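Local coordinates for protein cellulase (Bacillus sp. BG-CS10, PDB 5E0C) that probably hydrolyses internal beta-1,4-glucosidic bonds of cellulose, its family 5 catalytic barrel being joined to carbohydrate-binding modules, at residues Thr342-Leu347 with Gln359-His364. Residues are numbered along the deposited sequence; the frame is centred on the assembly and turned at random.
Sequences TAESNL and QDIQLH
With chi1 of Thr342 at 61°, OG1 stands between the backbone N and the carbonyl carbon, facing His364, whose CG lies beside its own backbone N (chi1 -60°). The two side chains share one face of an antiparallel sheet in the X2 carbohydrate-binding module, an E-set beta-sandwich domain, where the short edge strand 342-343 is laid against strand 359-364. Thr342 OG1 reaches His364 CB at 3.2 Å and lies in the plane of the imidazole, at its CD2 edge, while His364 CD2 also lies 3.7 Å from Ala343 C. Cutting His364 back to an alanine would keep CB against OG1 but would probably strip away the ring contacts of CD2, uncovering that face beside Thr342 and the peptide between Ala343 and Glu344, although the main-chain bonds could persist. Those bonds join Thr342 and His364 as a hydrogen-bonded pair: Thr342 N donates to His364 O at 2.9 Å, and His364 N returns a bond to Thr342 O at 2.7 Å.

Ala343 and Leu363 form the next, non-hydrogen-bonded pair, with their side chains on the opposite face, and Ala343 CB meets Leu363 CD2 at 3.8 Å; Trp425 and Phe427 of strand 425-432 also pack on this methyl, tying the edge strand to the second sheet. Past Ala343 the segment turns off, and Lys291 of the catalytic domain bonds to Ala343 O, linking the two domains. Glu344 N still donates to Gln362 O at 2.9 Å. The Glu344 side chain then runs extended across Gln362, its carboxylate bringing OE2 to Gln362 N in a weak but straight hydrogen bond of 3.3 Å.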
loop_
_atom_site.group_PDB
_atom_site.type_symbol
_atom_site.label_atom_id
_atom_site.label_comp_id
_atom_site.label_asym_id
_atom_site.label_seq_id
_atom_site.Cartn_x
_atom_site.Cartn_y
_atom_site.Cartn_z
ATOM N N THR A 342 10.057 -15.706 -7.655
ATOM C CA THR A 342 9.863 -14.528 -8.464
ATOM C C THR A 342 10.920 -14.567 -9.554
ATOM O O THR A 342 11.557 -15.606 -9.775
ATOM C CB THR A 342 9.980 -13.220 -7.640
ATOM O OG1 THR A 342 11.293 -13.121 -7.070
ATOM C CG2 THR A 342 8.959 -13.194 -6.512
ATOM N N ALA A 343 11.103 -13.440 -10.228
ATOM C CA ALA A 343 12.149 -13.305 -11.221
ATOM C C ALA A 343 12.608 -11.859 -11.244
ATOM O O ALA A 343 12.001 -11.011 -10.580
ATOM C CB ALA A 343 11.656 -13.752 -12.590
ATOM N N GLU A 344 13.675 -11.580 -11.993
ATOM C CA GLU A 344 14.183 -10.216 -12.138
ATOM C C GLU A 344 13.129 -9.273 -12.693
ATOM O O GLU A 344 13.117 -8.084 -12.387
ATOM C CB GLU A 344 15.419 -10.185 -13.032
ATOM C CG GLU A 344 15.112 -10.645 -14.459
ATOM C CD GLU A 344 16.344 -10.742 -15.347
ATOM O OE1 GLU A 344 17.392 -10.140 -14.993
ATOM O OE2 GLU A 344 16.250 -11.414 -16.405
ATOM N N SER A 345 12.247 -9.816 -13.514
ATOM C CA SER A 345 11.196 -9.035 -14.133
ATOM C C SER A 345 9.996 -9.933 -14.402
ATOM O O SER A 345 10.124 -11.163 -14.434
ATOM C CB SER A 345 11.695 -8.398 -15.429
ATOM O OG SER A 345 10.639 -7.802 -16.161
ATOM N N ASN A 346 8.832 -9.314 -14.566
ATOM C CA ASN A 346 7.636 -10.025 -14.984
ATOM C C ASN A 346 7.405 -9.784 -16.468
ATOM O O ASN A 346 6.357 -10.132 -17.007
ATOM C CB ASN A 346 6.410 -9.578 -14.181
ATOM C CG ASN A 346 5.943 -8.207 -14.582
ATOM O OD1 ASN A 346 6.731 -7.261 -14.588
ATOM N ND2 ASN A 346 4.681 -8.094 -14.972
ATOM N N LEU A 347 8.398 -9.182 -17.115
ATOM C CA LEU A 347 8.352 -8.877 -18.536
ATOM C C LEU A 347 9.477 -9.593 -19.285
ATOM O O LEU A 347 10.599 -9.682 -18.794
ATOM C CB LEU A 347 8.472 -7.370 -18.766
ATOM C CG LEU A 347 7.577 -6.424 -17.958
ATOM C CD1 LEU A 347 7.992 -4.983 -18.204
ATOM C CD2 LEU A 347 6.108 -6.614 -18.295
ATOM N N GLN A 359 16.405 -16.580 -25.034
ATOM C CA GLN A 359 16.428 -15.500 -24.045
ATOM C C GLN A 359 16.506 -16.009 -22.619
ATOM O O GLN A 359 15.672 -16.805 -22.188
ATOM C CB GLN A 359 15.193 -14.607 -24.185
ATOM C CG GLN A 359 15.192 -13.692 -25.402
ATOM C CD GLN A 359 14.887 -12.246 -25.037
ATOM O OE1 GLN A 359 15.020 -11.835 -23.878
ATOM N NE2 GLN A 359 14.458 -11.473 -26.025
ATOM N N ASP A 360 17.501 -15.530 -21.883
ATOM C CA ASP A 360 17.684 -15.901 -20.487
ATOM C C ASP A 360 16.876 -15.011 -19.559
ATOM O O ASP A 360 16.649 -13.833 -19.847
ATOM C CB ASP A 360 19.162 -15.831 -20.107
ATOM C CG ASP A 360 19.961 -16.991 -20.660
ATOM O OD1 ASP A 360 19.371 -17.819 -21.385
ATOM O OD2 ASP A 360 21.185 -17.055 -20.396
ATOM N N ILE A 361 16.445 -15.591 -18.444
ATOM C CA ILE A 361 15.685 -14.892 -17.415
ATOM C C ILE A 361 16.128 -15.373 -16.060
ATOM O O ILE A 361 16.144 -16.570 -15.799
ATOM C CB ILE A 361 14.166 -15.125 -17.516
ATOM C CG1 ILE A 361 13.647 -14.790 -18.908
ATOM C CG2 ILE A 361 13.433 -14.313 -16.451
ATOM C CD1 ILE A 361 12.416 -15.560 -19.258
ATOM N N GLN A 362 16.473 -14.435 -15.191
ATOM C CA GLN A 362 16.942 -14.780 -13.862
ATOM C C GLN A 362 15.762 -14.980 -12.929
ATOM O O GLN A 362 14.988 -14.051 -12.700
ATOM C CB GLN A 362 17.877 -13.689 -13.332
ATOM C CG GLN A 362 18.326 -13.885 -11.893
ATOM C CD GLN A 362 19.254 -15.062 -11.747
ATOM O OE1 GLN A 362 20.264 -15.156 -12.447
ATOM N NE2 GLN A 362 18.904 -15.990 -10.857
ATOM N N LEU A 363 15.623 -16.191 -12.394
ATOM C CA LEU A 363 14.591 -16.470 -11.401
ATOM C C LEU A 363 15.097 -16.231 -9.987
ATOM O O LEU A 363 16.299 -16.186 -9.745
ATOM C CB LEU A 363 14.098 -17.911 -11.517
ATOM C CG LEU A 363 13.562 -18.363 -12.867
ATOM C CD1 LEU A 363 13.093 -19.808 -12.786
ATOM C CD2 LEU A 363 12.455 -17.427 -13.379
ATOM N N HIS A 364 14.161 -16.075 -9.061
ATOM C CA HIS A 364 14.467 -16.013 -7.643
ATOM C C HIS A 364 13.653 -17.081 -6.962
ATOM O O HIS A 364 12.509 -16.840 -6.565
ATOM C CB HIS A 364 14.134 -14.646 -7.049
ATOM C CG HIS A 364 14.879 -13.516 -7.690
ATOM N ND1 HIS A 364 16.214 -13.584 -7.982
ATOM C CD2 HIS A 364 14.453 -12.295 -8.087
ATOM C CE1 HIS A 364 16.597 -12.440 -8.542
ATOM N NE2 HIS A 364 15.549 -11.650 -8.615
#